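PDB 2E9Y: carbamate kinase from Aeropyrum pernix, which probably catalyses the reversible transfer of a phosphoryl group between ATP and carbamate. Local coordinates for residues A[36-41]-A[297-302]; A[114-119]-A[172-177]; A[131-136]-A[163-168]; A[236-241]-A[250-255]. One frame throughout, in Å; residues are numbered along the deposited sequence. Where two conformers were deposited one is given.

Contact 1 opens first along the chain, at helix 25-44, and closes last, after strand 293-297; contact 3 falls within the span of contact 2, and contact 4 follows both. Contact 2 lies within the large mixed sheet of the amino acid kinase fold, contacts 1 and 4 at the ends of its strands 293-297 and 231-236, and contact 3 in a separate small antiparallel sheet. Contacts 1 and 4, centres 17 Å apart, meet at a probable hydrogen bond of Leu298 N to Thr236 O (3.1 Å). Contacts 2 and 3, centres 21 Å apart, touch where Val119 meets Pro168; their strands follow each other directly. Contact 1 thus brings an early helix against a late turn.

Contact 1 (A[36-41]-A[297-302]); sequences SSIIAD and SLEEAR
Asp41 OD1 is shared between two arginines: Arg104 holds it in a salt bridge, and Arg302 adds a second, long one from NH1 to OD1 at 3.9 Å. The latter is a matter of charge alone, because the oxygen lies well out of the guanidinium plane and no N-H points at it. Carboxylate and guanidinium are instead stacked, their planes only 4° apart, with Asp41 CB lying over one guanidinium face, 3.8 Å from Arg302 NE. The chain of Arg302 is extended from CG to NE, with CG trans to the backbone N (chi1 -161°), and it crosses Asp41 at roughly a right angle; NE itself is salt-bridged to Asp45. These contacts join helix 25-44 to the start of helix 301-305, which follows strand 293-297 through a type I turn from Leu298 to Ala301. This is helix packing on the flank of the central sheet in the amino acid kinase fold. About one helical turn before Asp41, Ile38 makes the apolar part. Its CG2 presses on Ala301 CB at 3.4 Å, tighter than usual van der Waals contact, while CD1 reaches over the turn to Leu298 O (3.5 Å) and Leu298 CG (4.1 Å). With an alanine here both branches would be missing, which would probably open a gap between the helix and the turn and leave the Ala301 methyl without its Ile38 neighbour. Leu298, whose carbonyl oxygen also accepts the turn bond from Ala301 N, sends its side chain to Asn14, Ala15 and Leu235.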
loop_
_atom_site.group_PDB
_atom_site.type_symbol
_atom_site.label_atom_id
_atom_site.label_comp_id
_atom_site.label_asym_id
_atom_site.label_seq_id
_atom_site.Cartn_x
_atom_site.Cartn_y
_atom_site.Cartn_z
ATOM N N SER A 36 -0.417 -18.969 -4.288
ATOM C CA SER A 36 -1.165 -18.515 -5.456
ATOM C C SER A 36 -1.618 -19.678 -6.324
ATOM O O SER A 36 -2.712 -19.651 -6.883
ATOM C CB SER A 36 -0.323 -17.551 -6.296
ATOM O OG SER A 36 -0.165 -16.309 -5.628
ATOM N N SER A 37 -0.774 -20.697 -6.435
ATOM C CA SER A 37 -1.116 -21.860 -7.241
ATOM C C SER A 37 -2.368 -22.504 -6.659
ATOM O O SER A 37 -3.319 -22.805 -7.382
ATOM C CB SER A 37 0.036 -22.865 -7.238
ATOM O OG SER A 37 -0.224 -23.928 -8.137
ATOM N N ILE A 38 -2.360 -22.696 -5.344
ATOM C CA ILE A 38 -3.487 -23.297 -4.638
ATOM C C ILE A 38 -4.747 -22.433 -4.734
ATOM O O ILE A 38 -5.848 -22.951 -4.915
ATOM C CB ILE A 38 -3.124 -23.539 -3.157
ATOM C CG1 ILE A 38 -2.056 -24.634 -3.073
ATOM C CG2 ILE A 38 -4.362 -23.933 -2.359
ATOM C CD1 ILE A 38 -1.447 -24.800 -1.707
ATOM N N ILE A 39 -4.592 -21.117 -4.619
ATOM C CA ILE A 39 -5.746 -20.229 -4.718
ATOM C C ILE A 39 -6.334 -20.299 -6.124
ATOM O O ILE A 39 -7.550 -20.216 -6.302
ATOM C CB ILE A 39 -5.363 -18.767 -4.400
ATOM C CG1 ILE A 39 -5.049 -18.633 -2.909
ATOM C CG2 ILE A 39 -6.496 -17.828 -4.797
ATOM C CD1 ILE A 39 -4.498 -17.275 -2.518
ATOM N N ALA A 40 -5.464 -20.451 -7.120
ATOM C CA ALA A 40 -5.906 -20.544 -8.506
ATOM C C ALA A 40 -6.795 -21.770 -8.672
ATOM O O ALA A 40 -7.758 -21.751 -9.440
ATOM C CB ALA A 40 -4.703 -20.637 -9.438
ATOM N N ASP A 41 -6.467 -22.838 -7.951
ATOM C CA ASP A 41 -7.259 -24.057 -8.019
ATOM C C ASP A 41 -8.661 -23.754 -7.503
ATOM O O ASP A 41 -9.658 -24.116 -8.128
ATOM C CB ASP A 41 -6.621 -25.172 -7.178
ATOM C CG ASP A 41 -5.291 -25.643 -7.742
ATOM O OD1 ASP A 41 -5.109 -25.565 -8.975
ATOM O OD2 ASP A 41 -4.434 -26.105 -6.960
ATOM N N SER A 297 -5.920 -26.759 6.464
ATOM C CA SER A 297 -4.559 -26.587 5.968
ATOM C C SER A 297 -4.508 -25.885 4.612
ATOM O O SER A 297 -5.356 -26.121 3.751
ATOM C CB SER A 297 -3.892 -27.965 5.857
ATOM O OG SER A 297 -2.581 -27.874 5.339
ATOM N N LEU A 298 -3.511 -25.020 4.428
ATOM C CA LEU A 298 -3.347 -24.308 3.164
ATOM C C LEU A 298 -3.166 -25.334 2.052
ATOM O O LEU A 298 -3.716 -25.192 0.965
ATOM C CB LEU A 298 -2.115 -23.392 3.219
ATOM C CG LEU A 298 -1.637 -22.768 1.897
ATOM C CD1 LEU A 298 -2.721 -21.883 1.307
ATOM C CD2 LEU A 298 -0.369 -21.958 2.150
ATOM N N GLU A 299 -2.396 -26.375 2.341
ATOM C CA GLU A 299 -2.139 -27.426 1.366
ATOM C C GLU A 299 -3.429 -28.088 0.877
ATOM O O GLU A 299 -3.576 -28.361 -0.314
ATOM C CB GLU A 299 -1.222 -28.493 1.971
ATOM C CG GLU A 299 0.064 -27.956 2.590
ATOM C CD GLU A 299 0.890 -27.131 1.620
ATOM O OE1 GLU A 299 1.220 -27.645 0.529
ATOM O OE2 GLU A 299 1.214 -25.969 1.952
ATOM N N GLU A 300 -4.363 -28.332 1.792
ATOM C CA GLU A 300 -5.625 -28.990 1.443
ATOM C C GLU A 300 -6.753 -28.013 1.111
ATOM O O GLU A 300 -7.914 -28.410 1.026
ATOM C CB GLU A 300 -6.078 -29.898 2.596
ATOM C CG GLU A 300 -4.972 -30.759 3.200
ATOM C CD GLU A 300 -5.491 -31.766 4.219
ATOM O OE1 GLU A 300 -6.207 -31.366 5.160
ATOM O OE2 GLU A 300 -5.174 -32.968 4.081
ATOM N N ALA A 301 -6.406 -26.745 0.913
ATOM C CA ALA A 301 -7.390 -25.705 0.619
ATOM C C ALA A 301 -8.506 -26.104 -0.347
ATOM O O ALA A 301 -9.682 -25.860 -0.076
ATOM C CB ALA A 301 -6.683 -24.456 0.102
ATOM N N ARG A 302 -8.140 -26.711 -1.472
ATOM C CA ARG A 302 -9.131 -27.111 -2.465
ATOM C C ARG A 302 -10.233 -27.959 -1.841
ATOM O O ARG A 302 -11.413 -27.756 -2.116
ATOM C CB ARG A 302 -8.457 -27.874 -3.610
ATOM C CG ARG A 302 -9.295 -27.938 -4.874
ATOM C CD ARG A 302 -8.471 -28.395 -6.067
ATOM N NE ARG A 302 -9.118 -28.048 -7.329
ATOM C CZ ARG A 302 -8.571 -28.226 -8.527
ATOM N NH1 ARG A 302 -7.359 -28.753 -8.634
ATOM N NH2 ARG A 302 -9.229 -27.862 -9.620
#

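Contact 2 (A[114-119]-A[172-177]); sequences ISRVLV and SIVDRD
Arg116 grips the carboxylate of Asp175 side-on, NE to OD2 and NH2 to OD1, each at 3.0 Å, the bond from NE to OD2 nearly straight (175°). The two planes are 24° apart, and OD2 lies almost exactly in the guanidinium plane. A bend at chi3 (-60°) folds the arginine back, letting NE reach the same OD2 that takes the backbone N-H of Arg116 on its anti lone pair, 2.8 Å from N. Val174 CG1 lies over one guanidinium face, 3.5 Å from NH2. This buried end is closed by the other chain: Glu98 and His95 of the second subunit meet Arg116, and Lys94 of that subunit meets Asp175. Strand 112-119 runs antiparallel to the end of strand 170-173, and here the contact is looser apart from one sound bond, Leu118 N to Ser172 O (2.8 Å): Val174 N makes only a weak bond to Arg116 O. Val117 CG2 and Ile173 CD1 lie side by side at 3.8 Å and face inward, whereas Leu118, Ser172 and Val174 remain partly exposed. Asp175 precedes helix 176-185 at its N-cap position, yet its side chain makes no capping bond. Its charge is spent instead on a network in which Asp175 and Glu98 of the second subunit offset Arg116 and Lys94 of that subunit, which probably keeps the buried arginine and aspartate ionised and couples the turn from strand 170-173 into helix 176-185 to the dimer interface.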
loop_
_atom_site.group_PDB
_atom_site.type_symbol
_atom_site.label_atom_id
_atom_site.label_comp_id
_atom_site.label_asym_id
_atom_site.label_seq_id
_atom_site.Cartn_x
_atom_site.Cartn_y
_atom_site.Cartn_z
ATOM N N ILE A 114 -6.516 -1.196 0.265
ATOM C CA ILE A 114 -5.981 -0.692 1.507
ATOM C C ILE A 114 -7.147 -0.579 2.463
ATOM O O ILE A 114 -8.158 0.025 2.153
ATOM C CB ILE A 114 -5.362 0.695 1.272
ATOM C CG1 ILE A 114 -4.183 0.654 0.281
ATOM C CG2 ILE A 114 -4.846 1.290 2.591
ATOM C CD1 ILE A 114 -3.129 -0.394 0.652
ATOM N N SER A 115 -6.989 -1.252 3.612
ATOM C CA SER A 115 -8.154 -1.530 4.454
ATOM C C SER A 115 -7.974 -1.029 5.906
ATOM O O SER A 115 -6.972 -1.302 6.558
ATOM C CB SER A 115 -8.374 -3.031 4.445
ATOM O OG SER A 115 -8.539 -3.445 3.092
ATOM N N ARG A 116 -8.980 -0.260 6.382
ATOM C CA ARG A 116 -8.979 0.161 7.787
ATOM C C ARG A 116 -10.052 -0.591 8.575
ATOM O O ARG A 116 -11.081 -0.972 8.034
ATOM C CB ARG A 116 -9.316 1.647 7.847
ATOM C CG ARG A 116 -8.231 2.579 7.285
ATOM C CD ARG A 116 -8.793 3.967 6.958
ATOM N NE ARG A 116 -9.861 3.820 5.965
ATOM C CZ ARG A 116 -10.597 4.897 5.609
ATOM N NH1 ARG A 116 -10.386 6.099 6.130
ATOM N NH2 ARG A 116 -11.564 4.736 4.690
ATOM N N VAL A 117 -9.808 -0.809 9.863
ATOM C CA VAL A 117 -10.761 -1.518 10.705
ATOM C C VAL A 117 -11.095 -0.650 11.911
ATOM O O VAL A 117 -10.199 -0.130 12.575
ATOM C CB VAL A 117 -10.183 -2.867 11.189
ATOM C CG1 VAL A 117 -11.150 -3.545 12.142
ATOM C CG2 VAL A 117 -9.921 -3.768 10.000
ATOM N N LEU A 118 -12.386 -0.481 12.179
ATOM C CA LEU A 118 -12.836 0.326 13.314
ATOM C C LEU A 118 -12.741 -0.479 14.611
ATOM O O LEU A 118 -13.184 -1.623 14.672
ATOM C CB LEU A 118 -14.292 0.773 13.101
ATOM C CG LEU A 118 -14.913 1.682 14.171
ATOM C CD1 LEU A 118 -14.241 3.044 14.121
ATOM C CD2 LEU A 118 -16.408 1.830 13.938
ATOM N N VAL A 119 -12.144 0.115 15.642
ATOM C CA VAL A 119 -12.036 -0.542 16.941
ATOM C C VAL A 119 -12.625 0.409 17.980
ATOM O O VAL A 119 -12.823 1.594 17.692
ATOM C CB VAL A 119 -10.563 -0.895 17.295
ATOM C CG1 VAL A 119 -10.008 -1.866 16.253
ATOM C CG2 VAL A 119 -9.708 0.363 17.364
ATOM N N SER A 172 -15.983 -2.942 13.009
ATOM C CA SER A 172 -16.519 -2.848 11.658
ATOM C C SER A 172 -15.376 -2.645 10.681
ATOM O O SER A 172 -14.309 -2.156 11.056
ATOM C CB SER A 172 -17.518 -1.687 11.549
ATOM O OG SER A 172 -16.906 -0.443 11.834
ATOM N N ILE A 173 -15.589 -3.043 9.431
ATOM C CA ILE A 173 -14.564 -2.868 8.408
ATOM C C ILE A 173 -14.916 -1.573 7.685
ATOM O O ILE A 173 -15.867 -1.517 6.902
ATOM C CB ILE A 173 -14.551 -4.041 7.409
ATOM C CG1 ILE A 173 -14.396 -5.373 8.160
ATOM C CG2 ILE A 173 -13.421 -3.854 6.408
ATOM C CD1 ILE A 173 -13.201 -5.439 9.114
ATOM N N VAL A 174 -14.149 -0.527 7.968
ATOM C CA VAL A 174 -14.393 0.784 7.384
ATOM C C VAL A 174 -14.495 0.769 5.863
ATOM O O VAL A 174 -15.363 1.425 5.275
ATOM C CB VAL A 174 -13.279 1.769 7.802
ATOM C CG1 VAL A 174 -13.503 3.124 7.155
ATOM C CG2 VAL A 174 -13.259 1.904 9.323
ATOM N N ASP A 175 -13.619 -0.001 5.232
ATOM C CA ASP A 175 -13.572 -0.071 3.783
ATOM C C ASP A 175 -14.344 -1.222 3.153
ATOM O O ASP A 175 -14.080 -1.615 2.018
ATOM C CB ASP A 175 -12.108 -0.084 3.358
ATOM C CG ASP A 175 -11.412 1.206 3.726
ATOM O OD1 ASP A 175 -11.725 2.236 3.092
ATOM O OD2 ASP A 175 -10.583 1.199 4.661
ATOM N N ARG A 176 -15.319 -1.737 3.890
ATOM C CA ARG A 176 -16.147 -2.837 3.413
ATOM C C ARG A 176 -16.705 -2.596 2.008
ATOM O O ARG A 176 -16.632 -3.482 1.151
ATOM C CB ARG A 176 -17.289 -3.077 4.409
ATOM C CG ARG A 176 -18.250 -4.188 4.042
ATOM C CD ARG A 176 -19.279 -3.708 3.039
ATOM N NE ARG A 176 -20.257 -4.742 2.732
ATOM C CZ ARG A 176 -21.165 -4.645 1.768
ATOM N NH1 ARG A 176 -21.217 -3.554 1.012
ATOM N NH2 ARG A 176 -22.016 -5.639 1.558
ATOM N N ASP A 177 -17.252 -1.406 1.767
ATOM C CA ASP A 177 -17.820 -1.092 0.455
ATOM C C ASP A 177 -16.816 -1.191 -0.695
ATOM O O ASP A 177 -17.158 -1.684 -1.770
ATOM C CB ASP A 177 -18.471 0.300 0.457
ATOM C CG ASP A 177 -19.761 0.341 1.267
ATOM O OD1 ASP A 177 -20.302 -0.737 1.582
ATOM O OD2 ASP A 177 -20.242 1.451 1.577
#

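Contact 3 (A[131-136]-A[163-168]); sequences KPVGPI and RVVPSP
Strands 131-133 and 163-165 run antiparallel, strongly splayed at 128° between their directions, joined by hydrogen bonds from Val165 N to Lys131 O (2.9 Å) and from Val133 N to Arg163 O (3.0 Å). They belong to a small antiparallel sheet apart from the main one, consistent with the protruding subdomain of carbamate kinases. Pro132 faces Val164 in a non-hydrogen-bonded pair, where its lack of an N-H costs no bond to the neighbouring strand; the two residues share a face of the sheet, and Pro132 CG and Val164 CG1 are 4.3 Å apart. The side chains of Lys131 and Val165 leave by the other face. There Val165 CG2 meets Val133 CG2 at 3.9 Å, the two valines crossing at about a right angle, and both also pack on Leu78 of helix 78-103. Val165 CG1 lies over one face of the Arg163 guanidinium, whose extended chain carries it to a salt bridge with Glu211 and a cation-pi contact with Trp151. Past Val133 the chain turns a corner at Gly134 and Pro135, and direct pairing gives way to a single water. That water accepts from Arg163 N (2.9 Å) and donates to Val133 O (2.8 Å) and to Pro135 O (2.6 Å).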
loop_
_atom_site.group_PDB
_atom_site.type_symbol
_atom_site.label_atom_id
_atom_site.label_comp_id
_atom_site.label_asym_id
_atom_site.label_seq_id
_atom_site.Cartn_x
_atom_site.Cartn_y
_atom_site.Cartn_z
ATOM N N LYS A 131 0.709 -7.204 22.910
ATOM C CA LYS A 131 1.263 -7.706 21.659
ATOM C C LYS A 131 2.626 -7.066 21.405
ATOM O O LYS A 131 2.718 -5.860 21.199
ATOM C CB LYS A 131 0.319 -7.389 20.497
ATOM C CG LYS A 131 0.730 -8.030 19.180
ATOM C CD LYS A 131 0.628 -9.550 19.252
ATOM C CE LYS A 131 1.174 -10.202 17.988
ATOM N NZ LYS A 131 0.484 -9.701 16.767
ATOM N N PRO A 132 3.705 -7.867 21.434
ATOM C CA PRO A 132 5.056 -7.349 21.199
ATOM C C PRO A 132 5.229 -6.963 19.734
ATOM O O PRO A 132 4.784 -7.688 18.847
ATOM C CB PRO A 132 5.959 -8.531 21.566
ATOM C CG PRO A 132 5.112 -9.373 22.472
ATOM C CD PRO A 132 3.754 -9.281 21.837
ATOM N N VAL A 133 5.870 -5.825 19.491
ATOM C CA VAL A 133 6.120 -5.360 18.130
ATOM C C VAL A 133 7.446 -4.623 18.063
ATOM O O VAL A 133 7.712 -3.725 18.859
ATOM C CB VAL A 133 5.012 -4.401 17.631
ATOM C CG1 VAL A 133 5.399 -3.821 16.274
ATOM C CG2 VAL A 133 3.690 -5.147 17.510
ATOM N N GLY A 134 8.287 -5.016 17.116
ATOM C CA GLY A 134 9.558 -4.343 16.971
ATOM C C GLY A 134 10.749 -5.025 17.612
ATOM O O GLY A 134 10.674 -6.177 18.034
ATOM N N PRO A 135 11.873 -4.306 17.703
ATOM C CA PRO A 135 13.137 -4.768 18.271
ATOM C C PRO A 135 13.187 -4.740 19.786
ATOM O O PRO A 135 12.229 -4.353 20.454
ATOM C CB PRO A 135 14.139 -3.800 17.669
ATOM C CG PRO A 135 13.377 -2.511 17.731
ATOM C CD PRO A 135 11.992 -2.908 17.244
ATOM N N ILE A 136 14.328 -5.157 20.314
ATOM C CA ILE A 136 14.551 -5.159 21.746
ATOM C C ILE A 136 15.049 -3.768 22.112
ATOM O O ILE A 136 15.943 -3.225 21.456
ATOM C CB ILE A 136 15.603 -6.214 22.129
ATOM C CG1 ILE A 136 15.025 -7.609 21.882
ATOM C CG2 ILE A 136 16.029 -6.030 23.582
ATOM C CD1 ILE A 136 16.033 -8.724 21.975
ATOM N N ARG A 163 8.312 -3.493 23.060
ATOM C CA ARG A 163 7.217 -2.541 23.116
ATOM C C ARG A 163 5.986 -3.391 22.873
ATOM O O ARG A 163 5.995 -4.247 21.992
ATOM C CB ARG A 163 7.304 -1.494 22.006
ATOM C CG ARG A 163 6.119 -0.524 22.041
ATOM C CD ARG A 163 5.919 0.238 20.738
ATOM N NE ARG A 163 4.818 1.193 20.863
ATOM C CZ ARG A 163 4.375 1.977 19.884
ATOM N NH1 ARG A 163 4.934 1.932 18.681
ATOM N NH2 ARG A 163 3.374 2.817 20.116
ATOM N N VAL A 164 4.941 -3.183 23.663
ATOM C CA VAL A 164 3.706 -3.928 23.476
ATOM C C VAL A 164 2.627 -2.913 23.116
ATOM O O VAL A 164 2.594 -1.813 23.662
ATOM C CB VAL A 164 3.291 -4.708 24.758
ATOM C CG1 VAL A 164 4.181 -5.940 24.931
ATOM C CG2 VAL A 164 3.398 -3.808 25.975
ATOM N N VAL A 165 1.765 -3.281 22.177
ATOM C CA VAL A 165 0.692 -2.401 21.742
ATOM C C VAL A 165 -0.637 -3.129 21.853
ATOM O O VAL A 165 -0.681 -4.359 21.919
ATOM C CB VAL A 165 0.886 -1.942 20.274
ATOM C CG1 VAL A 165 2.176 -1.150 20.137
ATOM C CG2 VAL A 165 0.889 -3.143 19.353
ATOM N N PRO A 166 -1.742 -2.370 21.895
ATOM C CA PRO A 166 -3.088 -2.939 22.001
ATOM C C PRO A 166 -3.501 -3.792 20.804
ATOM O O PRO A 166 -3.104 -3.529 19.669
ATOM C CB PRO A 166 -3.981 -1.703 22.114
ATOM C CG PRO A 166 -3.092 -0.672 22.721
ATOM C CD PRO A 166 -1.788 -0.900 21.995
ATOM N N SER A 167 -4.309 -4.809 21.073
ATOM C CA SER A 167 -4.843 -5.670 20.021
ATOM C C SER A 167 -6.342 -5.732 20.286
ATOM O O SER A 167 -6.867 -6.755 20.718
ATOM C CB SER A 167 -4.240 -7.074 20.086
ATOM O OG SER A 167 -4.791 -7.888 19.057
ATOM N N PRO A 168 -7.045 -4.616 20.045
ATOM C CA PRO A 168 -8.493 -4.492 20.249
ATOM C C PRO A 168 -9.299 -5.336 19.276
ATOM O O PRO A 168 -8.819 -5.686 18.198
ATOM C CB PRO A 168 -8.740 -3.002 20.057
ATOM C CG PRO A 168 -7.718 -2.623 19.044
ATOM C CD PRO A 168 -6.483 -3.359 19.515
HETATM O O HOH W 1 9.632 -4.562 20.739
#

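Contact 4 (A[236-241]-A[250-255]); sequences TDVPGV and ERWLRR
Val241 and Leu253 are opposed with CA atoms 5.8 Å apart and joined by one backbone hydrogen bond, Leu253 N to Val241 O at 2.9 Å and 157°. The bond extends the short beta hairpin of strands 242-243 and 251-252, which follows strand 231-236 of the main sheet. The side-chain part belongs to Trp252. Its CG sits trans to its carbonyl carbon (chi1 -63°), which turns the indole across the loop 238-240. Pro239 CG lies over the six-membered ring, 3.5 Å from its centroid and 14° off the normal, a CH-pi contact in which proline and indole cross nearly at right angles. Val238 adds its CB, 3.8 Å from Trp252 CH2, and Tyr245 meets the indole with its ring steeply inclined. Were the indole replaced by the methyl of an alanine, Pro239 would probably lose its aromatic partner and the loop would be freer to shift against the hairpin. Gly240, between Pro239 and Val241, has backbone angles at which a CB would jam against the carbonyl O of Pro239. Its own O, buried here without a polar partner in the model, points at the edge of the indole near its plane, 3.3 Å from Trp252 CZ3.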
loop_
_atom_site.group_PDB
_atom_site.type_symbol
_atom_site.label_atom_id
_atom_site.label_comp_id
_atom_site.label_asym_id
_atom_site.label_seq_id
_atom_site.Cartn_x
_atom_site.Cartn_y
_atom_site.Cartn_z
ATOM N N THR A 236 -4.438 -22.488 7.708
ATOM C CA THR A 236 -3.268 -22.441 8.570
ATOM C C THR A 236 -2.267 -23.536 8.197
ATOM O O THR A 236 -2.287 -24.044 7.073
ATOM C CB THR A 236 -3.698 -22.572 10.048
ATOM O OG1 THR A 236 -2.554 -22.460 10.902
ATOM C CG2 THR A 236 -4.397 -23.901 10.280
ATOM N N ASP A 237 -1.395 -23.903 9.133
ATOM C CA ASP A 237 -0.390 -24.922 8.858
ATOM C C ASP A 237 -0.688 -26.275 9.507
ATOM O O ASP A 237 0.203 -27.115 9.644
ATOM C CB ASP A 237 0.990 -24.411 9.286
ATOM C CG ASP A 237 1.120 -24.256 10.785
ATOM O OD1 ASP A 237 0.091 -24.026 11.461
ATOM O OD2 ASP A 237 2.258 -24.351 11.288
ATOM N N VAL A 238 -1.941 -26.474 9.907
ATOM C CA VAL A 238 -2.386 -27.730 10.512
ATOM C C VAL A 238 -3.694 -28.151 9.836
ATOM O O VAL A 238 -4.404 -27.317 9.274
ATOM C CB VAL A 238 -2.607 -27.592 12.038
ATOM C CG1 VAL A 238 -1.267 -27.442 12.739
ATOM C CG2 VAL A 238 -3.497 -26.397 12.338
ATOM N N PRO A 239 -4.028 -29.453 9.881
ATOM C CA PRO A 239 -5.250 -29.976 9.259
ATOM C C PRO A 239 -6.579 -29.417 9.769
ATOM O O PRO A 239 -7.619 -29.641 9.158
ATOM C CB PRO A 239 -5.125 -31.486 9.474
ATOM C CG PRO A 239 -4.347 -31.583 10.744
ATOM C CD PRO A 239 -3.281 -30.532 10.552
ATOM N N GLY A 240 -6.547 -28.692 10.880
ATOM C CA GLY A 240 -7.777 -28.121 11.403
ATOM C C GLY A 240 -7.720 -27.841 12.891
ATOM O O GLY A 240 -6.686 -27.427 13.416
ATOM N N VAL A 241 -8.838 -28.064 13.571
ATOM C CA VAL A 241 -8.909 -27.846 15.009
ATOM C C VAL A 241 -8.789 -29.195 15.709
ATOM O O VAL A 241 -9.356 -30.189 15.258
ATOM C CB VAL A 241 -10.252 -27.197 15.415
ATOM C CG1 VAL A 241 -10.259 -26.909 16.904
ATOM C CG2 VAL A 241 -10.474 -25.915 14.624
ATOM N N GLU A 250 -5.109 -36.466 21.894
ATOM C CA GLU A 250 -5.259 -35.591 20.737
ATOM C C GLU A 250 -6.176 -36.177 19.668
ATOM O O GLU A 250 -6.034 -37.335 19.275
ATOM C CB GLU A 250 -3.899 -35.291 20.099
ATOM C CG GLU A 250 -3.989 -34.306 18.936
ATOM C CD GLU A 250 -2.719 -34.238 18.106
ATOM O OE1 GLU A 250 -2.365 -35.255 17.474
ATOM O OE2 GLU A 250 -2.079 -33.166 18.085
ATOM N N ARG A 251 -7.115 -35.363 19.200
ATOM C CA ARG A 251 -8.044 -35.770 18.166
ATOM C C ARG A 251 -8.393 -34.585 17.283
ATOM O O ARG A 251 -8.805 -33.529 17.748
ATOM C CB ARG A 251 -9.305 -36.308 18.843
ATOM C CG ARG A 251 -10.216 -37.050 17.866
ATOM C CD ARG A 251 -11.567 -37.409 18.497
ATOM N NE ARG A 251 -11.877 -38.826 18.281
ATOM C CZ ARG A 251 -11.414 -39.702 19.191
ATOM N NH1 ARG A 251 -10.717 -39.275 20.230
ATOM N NH2 ARG A 251 -11.662 -41.007 19.039
ATOM N N TRP A 252 -8.219 -34.743 15.975
ATOM C CA TRP A 252 -8.537 -33.676 15.040
ATOM C C TRP A 252 -10.005 -33.762 14.659
ATOM O O TRP A 252 -10.476 -34.795 14.184
ATOM C CB TRP A 252 -7.657 -33.774 13.792
ATOM C CG TRP A 252 -6.208 -33.596 14.100
ATOM C CD1 TRP A 252 -5.328 -34.562 14.498
ATOM C CD2 TRP A 252 -5.483 -32.359 14.120
ATOM N NE1 TRP A 252 -4.100 -34.002 14.768
ATOM C CE2 TRP A 252 -4.168 -32.651 14.545
ATOM C CE3 TRP A 252 -5.818 -31.031 13.822
ATOM C CZ2 TRP A 252 -3.188 -31.664 14.681
ATOM C CZ3 TRP A 252 -4.844 -30.050 13.959
ATOM C CH2 TRP A 252 -3.543 -30.373 14.385
ATOM N N LEU A 253 -10.725 -32.669 14.883
ATOM C CA LEU A 253 -12.154 -32.619 14.573
ATOM C C LEU A 253 -12.384 -32.388 13.089
ATOM O O LEU A 253 -11.685 -31.638 12.427
ATOM C CB LEU A 253 -12.785 -31.456 15.348
ATOM C CG LEU A 253 -12.507 -31.489 16.852
ATOM C CD1 LEU A 253 -13.178 -30.333 17.581
ATOM C CD2 LEU A 253 -13.004 -32.754 17.541
ATOM N N ARG A 254 -13.402 -33.096 12.565
ATOM C CA ARG A 254 -13.754 -32.939 11.160
ATOM C C ARG A 254 -14.987 -32.045 11.008
ATOM O O ARG A 254 -15.212 -31.371 10.009
ATOM C CB ARG A 254 -14.064 -34.330 10.604
ATOM C CG ARG A 254 -14.415 -34.306 9.117
ATOM C CD ARG A 254 -13.311 -33.648 8.279
ATOM N NE ARG A 254 -13.667 -33.604 6.855
ATOM C CZ ARG A 254 -14.745 -32.876 6.480
ATOM N NH1 ARG A 254 -15.474 -32.235 7.380
ATOM N NH2 ARG A 254 -15.073 -32.816 5.187
ATOM N N ARG A 255 -15.831 -32.121 12.049
ATOM C CA ARG A 255 -17.004 -31.278 12.135
ATOM C C ARG A 255 -17.336 -31.058 13.610
ATOM O O ARG A 255 -17.165 -31.941 14.439
ATOM C CB ARG A 255 -18.180 -32.018 11.492
ATOM C CG ARG A 255 -18.074 -32.133 9.972
ATOM C CD ARG A 255 -19.343 -32.702 9.315
ATOM N NE ARG A 255 -19.135 -32.829 7.868
ATOM C CZ ARG A 255 -20.133 -33.300 7.087
ATOM N NH1 ARG A 255 -21.300 -33.642 7.609
ATOM N NH2 ARG A 255 -19.925 -33.411 5.776
#